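PDB 2XSG: CCMAN5, which probably hydrolyses alpha-mannosidic linkages, as a calcium-bound mannosidase of glycoside hydrolase family 92, and enables mannose-6-phosphate modification of yeast-produced lysosomal enzymes. Local coordinates for residues A10-V15 and L307-Y312; A29-N34 and L315-A320; T668-A673 and S691-S696. One frame throughout, in Å; residues are numbered along the deposited sequence.

Interaction 1: A10-V15 and L307-Y312; sequences ASLVDV and LQRLFY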
ATOM      1  N   ALA A  10     -11.947  15.318   4.586  1.00  9.65           N
ATOM      2  CA  ALA A  10     -11.698  14.372   5.679  1.00  8.97           C
ATOM      3  C   ALA A  10     -12.979  13.685   6.181  1.00  8.69           C
ATOM      4  O   ALA A  10     -12.955  12.504   6.510  1.00  8.57           O
ATOM      5  CB  ALA A  10     -10.950  15.044   6.819  1.00  8.65           C
ATOM      6  N   SER A  11     -14.094  14.409   6.200  1.00  8.06           N
ATOM      7  CA  SER A  11     -15.382  13.851   6.646  1.00  8.34           C
ATOM      8  C   SER A  11     -15.920  12.756   5.723  1.00  7.53           C
ATOM      9  O   SER A  11     -16.756  11.935   6.141  1.00  7.54           O
ATOM     10  CB  SER A  11     -16.431  14.966   6.784  1.00  8.75           C
ATOM     11  OG  SER A  11     -16.674  15.565   5.514  1.00 10.17           O
ATOM     12  N   LEU A  12     -15.433  12.725   4.484  1.00  6.75           N
ATOM     13  CA  LEU A  12     -15.863  11.704   3.515  1.00  6.43           C
ATOM     14  C   LEU A  12     -15.103  10.376   3.598  1.00  6.49           C
ATOM     15  O   LEU A  12     -15.607   9.337   3.150  1.00  6.05           O
ATOM     16  CB  LEU A  12     -15.816  12.249   2.086  1.00  5.66           C
ATOM     17  CG  LEU A  12     -16.683  13.459   1.767  1.00  5.97           C
ATOM     18  CD1 LEU A  12     -16.495  13.825   0.289  1.00  5.72           C
ATOM     19  CD2 LEU A  12     -18.198  13.218   2.087  1.00  4.79           C
ATOM     20  N   VAL A  13     -13.892  10.419   4.155  1.00  6.50           N
ATOM     21  CA  VAL A  13     -13.080   9.229   4.418  1.00  5.75           C
ATOM     22  C   VAL A  13     -13.727   8.334   5.497  1.00  6.47           C
ATOM     23  O   VAL A  13     -14.119   8.810   6.576  1.00  6.44           O
ATOM     24  CB  VAL A  13     -11.636   9.644   4.835  1.00  5.92           C
ATOM     25  CG1 VAL A  13     -10.775   8.459   5.232  1.00  4.36           C
ATOM     26  CG2 VAL A  13     -10.957  10.416   3.708  1.00  5.67           C
ATOM     27  N   ASP A  14     -13.834   7.040   5.201  1.00  5.75           N
ATOM     28  CA  ASP A  14     -14.231   6.058   6.201  1.00  6.27           C
ATOM     29  C   ASP A  14     -13.024   5.165   6.546  1.00  5.72           C
ATOM     30  O   ASP A  14     -12.747   4.183   5.837  1.00  5.17           O
ATOM     31  CB  ASP A  14     -15.412   5.221   5.675  1.00  6.01           C
ATOM     32  CG  ASP A  14     -16.004   4.279   6.728  1.00  8.55           C
ATOM     33  OD1 ASP A  14     -15.377   4.024   7.791  1.00 11.02           O
ATOM     34  OD2 ASP A  14     -17.107   3.756   6.461  1.00  6.93           O
ATOM     35  N   VAL A  15     -12.334   5.486   7.646  1.00  4.97           N
ATOM     36  CA  VAL A  15     -11.120   4.749   8.021  1.00  4.66           C
ATOM     37  C   VAL A  15     -11.392   3.297   8.457  1.00  4.63           C
ATOM     38  O   VAL A  15     -10.463   2.540   8.713  1.00  3.59           O
ATOM     39  CB  VAL A  15     -10.266   5.473   9.105  1.00  4.79           C
ATOM     40  CG1 VAL A  15      -9.860   6.881   8.660  1.00  4.28           C
ATOM     41  CG2 VAL A  15     -10.988   5.502  10.463  1.00  5.21           C
ATOM     42  N   LEU A 307     -20.111   6.335  -3.614  1.00  7.29           N
ATOM     43  CA  LEU A 307     -19.008   6.253  -4.544  1.00  6.57           C
ATOM     44  C   LEU A 307     -18.012   7.404  -4.291  1.00  6.61           C
ATOM     45  O   LEU A 307     -16.785   7.207  -4.363  1.00  6.23           O
ATOM     46  CB  LEU A 307     -19.523   6.238  -5.981  1.00  6.17           C
ATOM     47  CG  LEU A 307     -18.536   5.991  -7.109  1.00  6.45           C
ATOM     48  CD1 LEU A 307     -17.801   4.642  -6.940  1.00  4.64           C
ATOM     49  CD2 LEU A 307     -19.308   6.093  -8.437  1.00  4.40           C
ATOM     50  N   GLN A 308     -18.525   8.587  -3.963  1.00  6.14           N
ATOM     51  CA  GLN A 308     -17.649   9.717  -3.611  1.00  7.75           C
ATOM     52  C   GLN A 308     -16.893   9.445  -2.288  1.00  7.41           C
ATOM     53  O   GLN A 308     -15.698   9.762  -2.163  1.00  6.91           O
ATOM     54  CB  GLN A 308     -18.452  11.042  -3.596  1.00  7.97           C
ATOM     55  CG  GLN A 308     -17.845  12.204  -2.841  1.00 12.64           C
ATOM     56  CD  GLN A 308     -18.161  13.581  -3.466  1.00 17.89           C
ATOM     57  OE1 GLN A 308     -19.118  13.735  -4.238  1.00 21.22           O
ATOM     58  NE2 GLN A 308     -17.346  14.573  -3.138  1.00 17.12           N
ATOM     59  N   ARG A 309     -17.587   8.849  -1.315  1.00  7.00           N
ATOM     60  CA  ARG A 309     -16.945   8.467  -0.055  1.00  7.83           C
ATOM     61  C   ARG A 309     -15.872   7.393  -0.289  1.00  7.44           C
ATOM     62  O   ARG A 309     -14.780   7.435   0.298  1.00  7.58           O
ATOM     63  CB  ARG A 309     -17.983   7.970   0.943  1.00  7.75           C
ATOM     64  CG  ARG A 309     -18.742   9.074   1.636  1.00 10.70           C
ATOM     65  CD  ARG A 309     -20.104   8.584   2.083  1.00 14.19           C
ATOM     66  NE  ARG A 309     -20.623   9.361   3.198  1.00 18.44           N
ATOM     67  CZ  ARG A 309     -21.262  10.523   3.090  1.00 22.18           C
ATOM     68  NH1 ARG A 309     -21.468  11.088   1.897  1.00 25.79           N
ATOM     69  NH2 ARG A 309     -21.690  11.134   4.185  1.00 22.93           N
ATOM     70  N   LEU A 310     -16.197   6.435  -1.156  1.00  7.39           N
ATOM     71  CA  LEU A 310     -15.267   5.384  -1.532  1.00  6.95           C
ATOM     72  C   LEU A 310     -14.041   5.989  -2.177  1.00  6.71           C
ATOM     73  O   LEU A 310     -12.926   5.648  -1.803  1.00  7.42           O
ATOM     74  CB  LEU A 310     -15.897   4.400  -2.506  1.00  6.96           C
ATOM     75  CG  LEU A 310     -16.437   3.101  -1.971  1.00  7.38           C
ATOM     76  CD1 LEU A 310     -17.040   2.332  -3.158  1.00  8.36           C
ATOM     77  CD2 LEU A 310     -15.354   2.266  -1.235  1.00  6.47           C
ATOM     78  N   PHE A 311     -14.234   6.905  -3.129  1.00  6.10           N
ATOM     79  CA  PHE A 311     -13.090   7.601  -3.709  1.00  5.21           C
ATOM     80  C   PHE A 311     -12.171   8.231  -2.649  1.00  5.13           C
ATOM     81  O   PHE A 311     -10.953   7.974  -2.648  1.00  4.80           O
ATOM     82  CB  PHE A 311     -13.524   8.655  -4.728  1.00  4.65           C
ATOM     83  CG  PHE A 311     -12.387   9.381  -5.341  1.00  3.99           C
ATOM     84  CD1 PHE A 311     -11.683   8.822  -6.405  1.00  4.38           C
ATOM     85  CD2 PHE A 311     -11.974  10.608  -4.833  1.00  2.00           C
ATOM     86  CE1 PHE A 311     -10.604   9.482  -6.948  1.00  2.98           C
ATOM     87  CE2 PHE A 311     -10.885  11.268  -5.371  1.00  3.04           C
ATOM     88  CZ  PHE A 311     -10.202  10.707  -6.438  1.00  4.18           C
ATOM     89  N   TYR A 312     -12.738   9.064  -1.771  1.00  4.62           N
ATOM     90  CA  TYR A 312     -11.922   9.801  -0.796  1.00  4.28           C
ATOM     91  C   TYR A 312     -11.270   8.898   0.263  1.00  4.25           C
ATOM     92  O   TYR A 312     -10.165   9.188   0.734  1.00  4.02           O
ATOM     93  CB  TYR A 312     -12.653  11.021  -0.197  1.00  4.30           C
ATOM     94  CG  TYR A 312     -12.695  12.167  -1.201  1.00  4.79           C
ATOM     95  CD1 TYR A 312     -11.527  12.894  -1.520  1.00  4.94           C
ATOM     96  CD2 TYR A 312     -13.869  12.498  -1.858  1.00  3.40           C
ATOM     97  CE1 TYR A 312     -11.555  13.914  -2.458  1.00  2.64           C
ATOM     98  CE2 TYR A 312     -13.911  13.517  -2.798  1.00  3.53           C
ATOM     99  CZ  TYR A 312     -12.740  14.213  -3.105  1.00  3.02           C
ATOM    100  OH  TYR A 312     -12.782  15.217  -4.032  1.00  2.10           O
TER

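Interaction 2: A29-N34 and L315-A320; sequences AAQAPN and LYRMFA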
ATOM      1  N   ALA A  29      -6.214   3.225  12.346  1.00  3.32           N
ATOM      2  CA  ALA A  29      -5.211   4.012  13.099  1.00  3.06           C
ATOM      3  C   ALA A  29      -5.191   5.507  12.799  1.00  3.21           C
ATOM      4  O   ALA A  29      -5.324   5.930  11.636  1.00  3.57           O
ATOM      5  CB  ALA A  29      -3.815   3.436  12.873  1.00  2.71           C
ATOM      6  N   ALA A  30      -4.999   6.303  13.844  1.00  3.12           N
ATOM      7  CA  ALA A  30      -4.785   7.736  13.659  1.00  3.69           C
ATOM      8  C   ALA A  30      -3.422   7.941  12.993  1.00  3.98           C
ATOM      9  O   ALA A  30      -2.401   7.446  13.485  1.00  3.39           O
ATOM     10  CB  ALA A  30      -4.854   8.480  14.995  1.00  3.41           C
ATOM     11  N   GLN A  31      -3.415   8.620  11.852  1.00  4.00           N
ATOM     12  CA  GLN A  31      -2.164   8.859  11.142  1.00  5.14           C
ATOM     13  C   GLN A  31      -2.204  10.094  10.254  1.00  5.00           C
ATOM     14  O   GLN A  31      -3.267  10.463   9.743  1.00  5.19           O
ATOM     15  CB  GLN A  31      -1.729   7.613  10.345  1.00  5.72           C
ATOM     16  CG  GLN A  31      -2.783   7.003   9.417  1.00  6.87           C
ATOM     17  CD  GLN A  31      -2.413   5.594   9.013  1.00 10.66           C
ATOM     18  OE1 GLN A  31      -1.553   4.988   9.635  1.00 16.44           O
ATOM     19  NE2 GLN A  31      -3.075   5.051   7.998  1.00 10.61           N
ATOM     20  N   ALA A  32      -1.049  10.738  10.088  1.00  4.82           N
ATOM     21  CA  ALA A  32      -0.935  11.871   9.169  1.00  4.55           C
ATOM     22  C   ALA A  32      -0.656  11.328   7.769  1.00  4.74           C
ATOM     23  O   ALA A  32      -0.311  10.148   7.630  1.00  4.94           O
ATOM     24  CB  ALA A  32       0.188  12.809   9.612  1.00  3.86           C
ATOM     25  N   PRO A  33      -0.763  12.184   6.729  1.00  4.60           N
ATOM     26  CA  PRO A  33      -0.416  11.701   5.385  1.00  4.64           C
ATOM     27  C   PRO A  33       1.025  11.143   5.333  1.00  4.63           C
ATOM     28  O   PRO A  33       1.958  11.816   5.768  1.00  3.93           O
ATOM     29  CB  PRO A  33      -0.559  12.954   4.512  1.00  4.34           C
ATOM     30  CG  PRO A  33      -1.586  13.765   5.214  1.00  4.46           C
ATOM     31  CD  PRO A  33      -1.287  13.560   6.693  1.00  4.38           C
ATOM     32  N   ASN A  34       1.177   9.908   4.846  1.00  4.32           N
ATOM     33  CA  ASN A  34       2.485   9.232   4.811  1.00  4.19           C
ATOM     34  C   ASN A  34       3.225   9.257   6.151  1.00  3.92           C
ATOM     35  O   ASN A  34       4.443   9.329   6.200  1.00  4.44           O
ATOM     36  CB  ASN A  34       3.367   9.833   3.697  1.00  4.21           C
ATOM     37  CG  ASN A  34       2.838   9.530   2.318  1.00  4.92           C
ATOM     38  OD1 ASN A  34       3.134   8.474   1.741  1.00  6.77           O
ATOM     39  ND2 ASN A  34       2.045  10.440   1.778  1.00  3.68           N
ATOM     40  N   LEU A 315      -8.417   7.485  -1.713  1.00  3.33           N
ATOM     41  CA  LEU A 315      -7.396   8.524  -1.839  1.00  3.00           C
ATOM     42  C   LEU A 315      -6.607   8.634  -0.514  1.00  3.01           C
ATOM     43  O   LEU A 315      -5.356   8.715  -0.513  1.00  2.44           O
ATOM     44  CB  LEU A 315      -8.001   9.873  -2.240  1.00  2.86           C
ATOM     45  CG  LEU A 315      -7.066  11.000  -2.694  1.00  2.78           C
ATOM     46  CD1 LEU A 315      -6.294  10.641  -3.981  1.00  4.34           C
ATOM     47  CD2 LEU A 315      -7.819  12.314  -2.887  1.00  3.53           C
ATOM     48  N   TYR A 316      -7.329   8.614   0.609  1.00  2.52           N
ATOM     49  CA  TYR A 316      -6.687   8.610   1.930  1.00  2.15           C
ATOM     50  C   TYR A 316      -5.669   7.452   2.045  1.00  2.52           C
ATOM     51  O   TYR A 316      -4.544   7.650   2.454  1.00  2.00           O
ATOM     52  CB  TYR A 316      -7.754   8.577   3.030  1.00  2.39           C
ATOM     53  CG  TYR A 316      -7.274   8.187   4.413  1.00  2.59           C
ATOM     54  CD1 TYR A 316      -6.729   9.135   5.288  1.00  3.52           C
ATOM     55  CD2 TYR A 316      -7.385   6.874   4.857  1.00  2.02           C
ATOM     56  CE1 TYR A 316      -6.287   8.766   6.575  1.00  4.17           C
ATOM     57  CE2 TYR A 316      -6.947   6.501   6.127  1.00  4.06           C
ATOM     58  CZ  TYR A 316      -6.404   7.448   6.982  1.00  3.51           C
ATOM     59  OH  TYR A 316      -5.978   7.072   8.245  1.00  2.98           O
ATOM     60  N   ARG A 317      -6.080   6.258   1.637  1.00  2.89           N
ATOM     61  CA  ARG A 317      -5.232   5.066   1.697  1.00  3.71           C
ATOM     62  C   ARG A 317      -4.015   5.152   0.765  1.00  4.08           C
ATOM     63  O   ARG A 317      -2.983   4.534   1.035  1.00  4.36           O
ATOM     64  CB  ARG A 317      -6.049   3.826   1.338  1.00  3.59           C
ATOM     65  CG  ARG A 317      -7.188   3.473   2.287  1.00  5.05           C
ATOM     66  CD  ARG A 317      -6.664   3.161   3.669  1.00  6.68           C
ATOM     67  NE  ARG A 317      -7.694   2.581   4.517  1.00  9.33           N
ATOM     68  CZ  ARG A 317      -7.648   2.531   5.848  1.00  9.44           C
ATOM     69  NH1 ARG A 317      -6.613   3.036   6.511  1.00  9.43           N
ATOM     70  NH2 ARG A 317      -8.648   1.979   6.515  1.00 11.03           N
ATOM     71  N   MET A 318      -4.142   5.900  -0.331  1.00  4.49           N
ATOM     72  CA  MET A 318      -3.036   6.097  -1.276  1.00  6.35           C
ATOM     73  C   MET A 318      -1.838   6.868  -0.695  1.00  6.45           C
ATOM     74  O   MET A 318      -0.706   6.675  -1.141  1.00  7.33           O
ATOM     75  CB  MET A 318      -3.528   6.763  -2.569  1.00  6.39           C
ATOM     76  CG  MET A 318      -2.402   7.099  -3.560  1.00  7.93           C
ATOM     77  SD  MET A 318      -3.031   7.977  -5.021  1.00 12.76           S
ATOM     78  CE  MET A 318      -4.651   7.336  -5.011  1.00 11.46           C
ATOM     79  N   PHE A 319      -2.095   7.712   0.304  1.00  6.56           N
ATOM     80  CA  PHE A 319      -1.048   8.489   0.977  1.00  7.83           C
ATOM     81  C   PHE A 319      -0.655   7.874   2.342  1.00  7.71           C
ATOM     82  O   PHE A 319      -0.813   8.512   3.383  1.00  8.19           O
ATOM     83  CB  PHE A 319      -1.506   9.960   1.154  1.00  8.08           C
ATOM     84  CG  PHE A 319      -1.581  10.740  -0.141  1.00  9.28           C
ATOM     85  CD1 PHE A 319      -0.505  11.523  -0.563  1.00 13.60           C
ATOM     86  CD2 PHE A 319      -2.720  10.698  -0.931  1.00 11.49           C
ATOM     87  CE1 PHE A 319      -0.564  12.260  -1.772  1.00 14.45           C
ATOM     88  CE2 PHE A 319      -2.799  11.415  -2.142  1.00 11.99           C
ATOM     89  CZ  PHE A 319      -1.726  12.194  -2.562  1.00 15.26           C
ATOM     90  N   ALA A 320      -0.165   6.637   2.323  1.00  7.60           N
ATOM     91  CA  ALA A 320       0.304   5.959   3.539  1.00  7.53           C
ATOM     92  C   ALA A 320       1.753   5.480   3.426  1.00  7.57           C
ATOM     93  O   ALA A 320       2.560   5.750   4.309  1.00  8.21           O
ATOM     94  CB  ALA A 320      -0.590   4.804   3.881  1.00  7.34           C
TER
HETATM   95  O   HOH W   1      -6.395   4.883   9.430  1.00 10.22           O
HETATM   96  O   HOH W   2      -6.252   8.649  10.518  1.00  2.00           O
HETATM   97  O   HOH W   3      -3.405   6.487   5.009  1.00  5.67           O
HETATM   98  O   HOH W   4      -1.257   7.629   6.437  1.00  8.30           O

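Interaction 3: T668-A673 and S691-S696; sequences TMFVAA and SPFFDS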
ATOM      1  N   THR A 668      -5.130   2.707  -4.477  1.00  3.43           N
ATOM      2  CA  THR A 668      -4.551   3.525  -5.537  1.00  3.50           C
ATOM      3  C   THR A 668      -5.104   3.154  -6.919  1.00  3.24           C
ATOM      4  O   THR A 668      -5.398   4.027  -7.718  1.00  2.91           O
ATOM      5  CB  THR A 668      -3.020   3.431  -5.536  1.00  4.03           C
ATOM      6  OG1 THR A 668      -2.526   3.754  -4.236  1.00  3.77           O
ATOM      7  CG2 THR A 668      -2.422   4.403  -6.517  1.00  4.58           C
ATOM      8  N   MET A 669      -5.271   1.860  -7.189  1.00  3.01           N
ATOM      9  CA  MET A 669      -5.952   1.449  -8.424  1.00  2.90           C
ATOM     10  C   MET A 669      -7.399   1.933  -8.502  1.00  2.84           C
ATOM     11  O   MET A 669      -7.892   2.265  -9.583  1.00  2.92           O
ATOM     12  CB  MET A 669      -5.858  -0.063  -8.631  1.00  3.18           C
ATOM     13  CG  MET A 669      -4.435  -0.595  -8.649  1.00  2.97           C
ATOM     14  SD  MET A 669      -3.293   0.194  -9.827  1.00  9.77           S
ATOM     15  CE  MET A 669      -2.329   1.292  -8.799  1.00  6.25           C
ATOM     16  N   PHE A 670      -8.087   1.978  -7.368  1.00  2.43           N
ATOM     17  CA  PHE A 670      -9.449   2.526  -7.357  1.00  2.90           C
ATOM     18  C   PHE A 670      -9.442   4.002  -7.751  1.00  3.20           C
ATOM     19  O   PHE A 670     -10.251   4.438  -8.572  1.00  3.61           O
ATOM     20  CB  PHE A 670     -10.116   2.360  -5.991  1.00  2.55           C
ATOM     21  CG  PHE A 670     -11.545   2.842  -5.960  1.00  2.98           C
ATOM     22  CD1 PHE A 670     -11.833   4.203  -5.824  1.00  2.07           C
ATOM     23  CD2 PHE A 670     -12.598   1.942  -6.081  1.00  2.00           C
ATOM     24  CE1 PHE A 670     -13.155   4.647  -5.824  1.00  3.54           C
ATOM     25  CE2 PHE A 670     -13.928   2.390  -6.080  1.00  3.20           C
ATOM     26  CZ  PHE A 670     -14.201   3.734  -5.938  1.00  2.00           C
ATOM     27  N   VAL A 671      -8.554   4.780  -7.137  1.00  3.30           N
ATOM     28  CA  VAL A 671      -8.422   6.184  -7.513  1.00  3.29           C
ATOM     29  C   VAL A 671      -8.175   6.316  -9.022  1.00  3.38           C
ATOM     30  O   VAL A 671      -8.812   7.130  -9.687  1.00  2.83           O
ATOM     31  CB  VAL A 671      -7.297   6.849  -6.726  1.00  3.54           C
ATOM     32  CG1 VAL A 671      -6.886   8.201  -7.378  1.00  3.81           C
ATOM     33  CG2 VAL A 671      -7.736   7.052  -5.273  1.00  3.97           C
ATOM     34  N   ALA A 672      -7.241   5.519  -9.546  1.00  3.32           N
ATOM     35  CA  ALA A 672      -6.875   5.571 -10.969  1.00  3.04           C
ATOM     36  C   ALA A 672      -8.072   5.257 -11.877  1.00  3.00           C
ATOM     37  O   ALA A 672      -8.291   5.932 -12.904  1.00  2.82           O
ATOM     38  CB  ALA A 672      -5.722   4.602 -11.248  1.00  2.30           C
ATOM     39  N   ALA A 673      -8.839   4.237 -11.497  1.00  2.56           N
ATOM     40  CA  ALA A 673     -10.038   3.864 -12.247  1.00  3.21           C
ATOM     41  C   ALA A 673     -11.046   5.017 -12.246  1.00  3.54           C
ATOM     42  O   ALA A 673     -11.637   5.321 -13.289  1.00  3.54           O
ATOM     43  CB  ALA A 673     -10.657   2.608 -11.671  1.00  2.51           C
ATOM     44  N   SER A 691     -12.941   4.279 -17.793  1.00  6.80           N
ATOM     45  CA  SER A 691     -14.289   4.827 -17.692  1.00  7.27           C
ATOM     46  C   SER A 691     -14.378   5.780 -16.499  1.00  7.25           C
ATOM     47  O   SER A 691     -14.739   5.356 -15.395  1.00  7.33           O
ATOM     48  CB  SER A 691     -15.305   3.683 -17.565  1.00  7.44           C
ATOM     49  OG  SER A 691     -16.637   4.168 -17.444  1.00  8.73           O
ATOM     50  N   PRO A 692     -14.036   7.073 -16.705  1.00  7.03           N
ATOM     51  CA  PRO A 692     -14.094   8.028 -15.590  1.00  6.85           C
ATOM     52  C   PRO A 692     -15.448   7.978 -14.885  1.00  6.38           C
ATOM     53  O   PRO A 692     -16.487   7.994 -15.557  1.00  6.46           O
ATOM     54  CB  PRO A 692     -13.894   9.406 -16.250  1.00  6.95           C
ATOM     55  CG  PRO A 692     -13.465   9.162 -17.648  1.00  7.37           C
ATOM     56  CD  PRO A 692     -13.599   7.689 -17.976  1.00  7.71           C
ATOM     57  N   PHE A 693     -15.432   7.926 -13.550  1.00  6.02           N
ATOM     58  CA  PHE A 693     -16.656   7.732 -12.756  1.00  6.34           C
ATOM     59  C   PHE A 693     -17.502   8.980 -12.611  1.00  6.15           C
ATOM     60  O   PHE A 693     -18.711   8.874 -12.476  1.00  5.89           O
ATOM     61  CB  PHE A 693     -16.364   7.278 -11.313  1.00  6.44           C
ATOM     62  CG  PHE A 693     -15.573   6.006 -11.181  1.00  5.28           C
ATOM     63  CD1 PHE A 693     -15.209   5.241 -12.287  1.00  4.45           C
ATOM     64  CD2 PHE A 693     -15.243   5.550  -9.907  1.00  3.54           C
ATOM     65  CE1 PHE A 693     -14.491   4.076 -12.126  1.00  5.70           C
ATOM     66  CE2 PHE A 693     -14.517   4.388  -9.733  1.00  4.58           C
ATOM     67  CZ  PHE A 693     -14.142   3.643 -10.845  1.00  5.56           C
ATOM     68  N   PHE A 694     -16.863  10.145 -12.582  1.00  5.99           N
ATOM     69  CA  PHE A 694     -17.528  11.366 -12.115  1.00  6.87           C
ATOM     70  C   PHE A 694     -17.723  12.413 -13.203  1.00  7.03           C
ATOM     71  O   PHE A 694     -16.965  12.464 -14.179  1.00  7.11           O
ATOM     72  CB  PHE A 694     -16.764  11.960 -10.929  1.00  6.88           C
ATOM     73  CG  PHE A 694     -16.556  10.983  -9.793  1.00  7.02           C
ATOM     74  CD1 PHE A 694     -17.634  10.453  -9.104  1.00  8.15           C
ATOM     75  CD2 PHE A 694     -15.285  10.592  -9.417  1.00  7.48           C
ATOM     76  CE1 PHE A 694     -17.438   9.545  -8.053  1.00  8.90           C
ATOM     77  CE2 PHE A 694     -15.082   9.686  -8.371  1.00  5.38           C
ATOM     78  CZ  PHE A 694     -16.154   9.173  -7.688  1.00  6.72           C
ATOM     79  N   ASP A 695     -18.746  13.245 -13.026  1.00  7.21           N
ATOM     80  CA  ASP A 695     -19.065  14.309 -13.979  1.00  7.56           C
ATOM     81  C   ASP A 695     -17.869  15.221 -14.223  1.00  7.40           C
ATOM     82  O   ASP A 695     -17.597  15.587 -15.357  1.00  7.48           O
ATOM     83  CB  ASP A 695     -20.270  15.128 -13.498  1.00  7.90           C
ATOM     84  CG  ASP A 695     -21.500  14.283 -13.329  1.00  9.68           C
ATOM     85  OD1 ASP A 695     -21.423  13.310 -12.550  1.00 10.79           O
ATOM     86  OD2 ASP A 695     -22.530  14.581 -13.982  1.00 12.10           O
ATOM     87  N   SER A 696     -17.170  15.581 -13.150  1.00  7.03           N
ATOM     88  CA  SER A 696     -15.936  16.347 -13.240  1.00  6.91           C
ATOM     89  C   SER A 696     -14.968  15.869 -12.153  1.00  7.35           C
ATOM     90  O   SER A 696     -15.381  15.639 -11.006  1.00  7.37           O
ATOM     91  CB  SER A 696     -16.222  17.850 -13.076  1.00  7.05           C
ATOM     92  OG  SER A 696     -15.019  18.613 -13.138  1.00  5.81           O
TER
HETATM   93  O   HOH W   5     -11.257   3.717 -15.407  1.00  3.02           O

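Interaction 1: A10-V15 and L307-Y312
Leu12 lies alongside Tyr312, and the two side chains point the same way. Their bases are close, with Leu12 CB 4.1 Å from Tyr312 CB. Further out, Leu12 CD1 approaches the phenol ring obliquely, 3.6 Å from Tyr312 CD2. The leucine is placed by its first torsion: CG is anti to the carbonyl carbon (chi1 -60°), which sends the branched end toward the helix side chains. The same CD1 also reaches Gln308, whose bent chain brings NE2 to 3.6 Å from Leu12 CD1. The second methyl has a different neighbour. Leu12 CD2 sits over one face of the Arg309 guanidinium, displaced toward its rim, at 3.9 Å from Arg309 NH1. Here the two chains cross at about a right angle. The root of the arginine is near the loop backbone, with Arg309 CG 3.5 Å from Leu12 O. Val13 adds a smaller contact against the helix backbone. Its CG2 touches the carbonyl of Tyr312, at 3.3 Å from Tyr312 O.

No hydrogen bond joins the two segments; the contact is van der Waals packing, partly of carbons against polar atoms. The polar end of the tyrosine is satisfied by another part of the chain: Tyr312 OH bonds Val293 O. Within the helix, the ring of Phe311 presents CD2 to a face of the Tyr312 ring, and Tyr9 also meets that phenol. A nearby polar tie between loop and helix runs from Asp14 N to Thr313 OG1. The arrangement is a loop packed by side chains on one flank of helix 306-318. It joins the N-terminal and catalytic parts of the two-domain family 92 fold.

Interaction 2: A29-N34 and L315-A320
Asn34 and Phe319 join a loop of the N-terminal region of the family 92 fold to the turn just after helix 306-318, in the catalytic region. Tyr316 and Arg317 belong to the last part of that helix. One direct hydrogen bond crosses the contact. The bond from Asn34 N to Phe319 O is 2.8 Å long and nearly straight, with 163° at the hydrogen. The donor stands above the carbonyl plane.

Four waters make the other polar links. Tyr316 OH is gripped by two of them: it donates to water 1 and accepts from water 2. Water 1 donates a hydrogen bond to Ala29 O at 2.7 Å. Water 2 accepts from Gln31 N at 3.1 Å. Water 3 lies over the centre of one Tyr316 ring face and donates to Tyr316 O, with only a weak link to Gln31 NE2. Water 4 bridges Ala32 O and Phe319 O, which therefore accepts two bonds.

The packing mixes side chains and backbone. Gln31 takes the crowded position, with CG between the backbone N and the carbonyl carbon (chi1 52°). This brings its chain to the phenol hydroxyl, and Gln31 CG is 3.4 Å from Tyr316 OH. The Asn34 side chain comes to the edge of the Phe319 ring, its amide plane steeply inclined to the ring. Replacing Asn34 by an alanine would probably open a gap at this edge and remove packing against Leu370 and Met374 of helix 368-387. Arg317 NH1 and NH2 hydrogen-bond Met27 O and Val17 O; its ion pair with Asp26 is long and weak.

Ala320 O is buried without a hydrogen-bond partner in the model, but the CA-H of Asn34 points at it, with Asn34 CA 3.5 Å from Ala320 O.

Interaction 3: T668-A673 and S691-S696
Phe693 reaches from its loop to Phe670 and Ala673 of helix 665-675. Its CB lies over the centre of one face of the neighbouring Phe694 ring. CG is anti to the carbonyl carbon (chi1 -58°), and the ring is directed at the helix. Along one side of the ring, CD1 and then CE1 pass the backbone of Ala673. Phe693 CD1 is 3.7 Å from Ala673 O, and Phe693 CE1 is closer, at 3.3 Å from Ala673 O. The approach of this oxygen to the ring is oblique. At the tip, Phe693 CZ meets the methyl, 3.7 Å from Ala673 CB.

The helix belongs to the family 92 catalytic domain, of the six-hairpin clan. The loop leads into strand 696-700 of a mixed sheet, so the contact ties the helix to the loop that enters this sheet. Tyr615 and Thr616 also touch the Phe693 side chain.

On its other side, Phe693 turns CE2 onto a face of Phe670, with Phe693 CE2 3.9 Å from Phe670 CZ. This is a T-shaped (edge-to-face) pair, its planes at 82°. Tyr648 and His314 also meet the Phe670 ring. Beside the rings, water 5 links the backbones: it donates to Ala673 O at 2.7 Å and accepts from Ser691 N at 3.0 Å.

Interactions 1 and 2 share helix 306-318, with centres about 12 Å apart. Along the chain their segments alternate: both N-terminal loops come first, then successive segments of the helix and the turn after it. They touch where Val13 packs on Tyr316. Interaction 3 follows later in the chain, its centre about 14 Å from that of interaction 1 and about 19 Å from that of interaction 2. Its helix 665-675 packs on helix 306-318, through Phe670 on Leu307 and Leu310 and Val671 on Met318. That second helix follows closely after the calcium ligand Asp662. Interactions 1 and 2 join the N-terminal region to the catalytic region, and interaction 3 continues the packing inside the catalytic region.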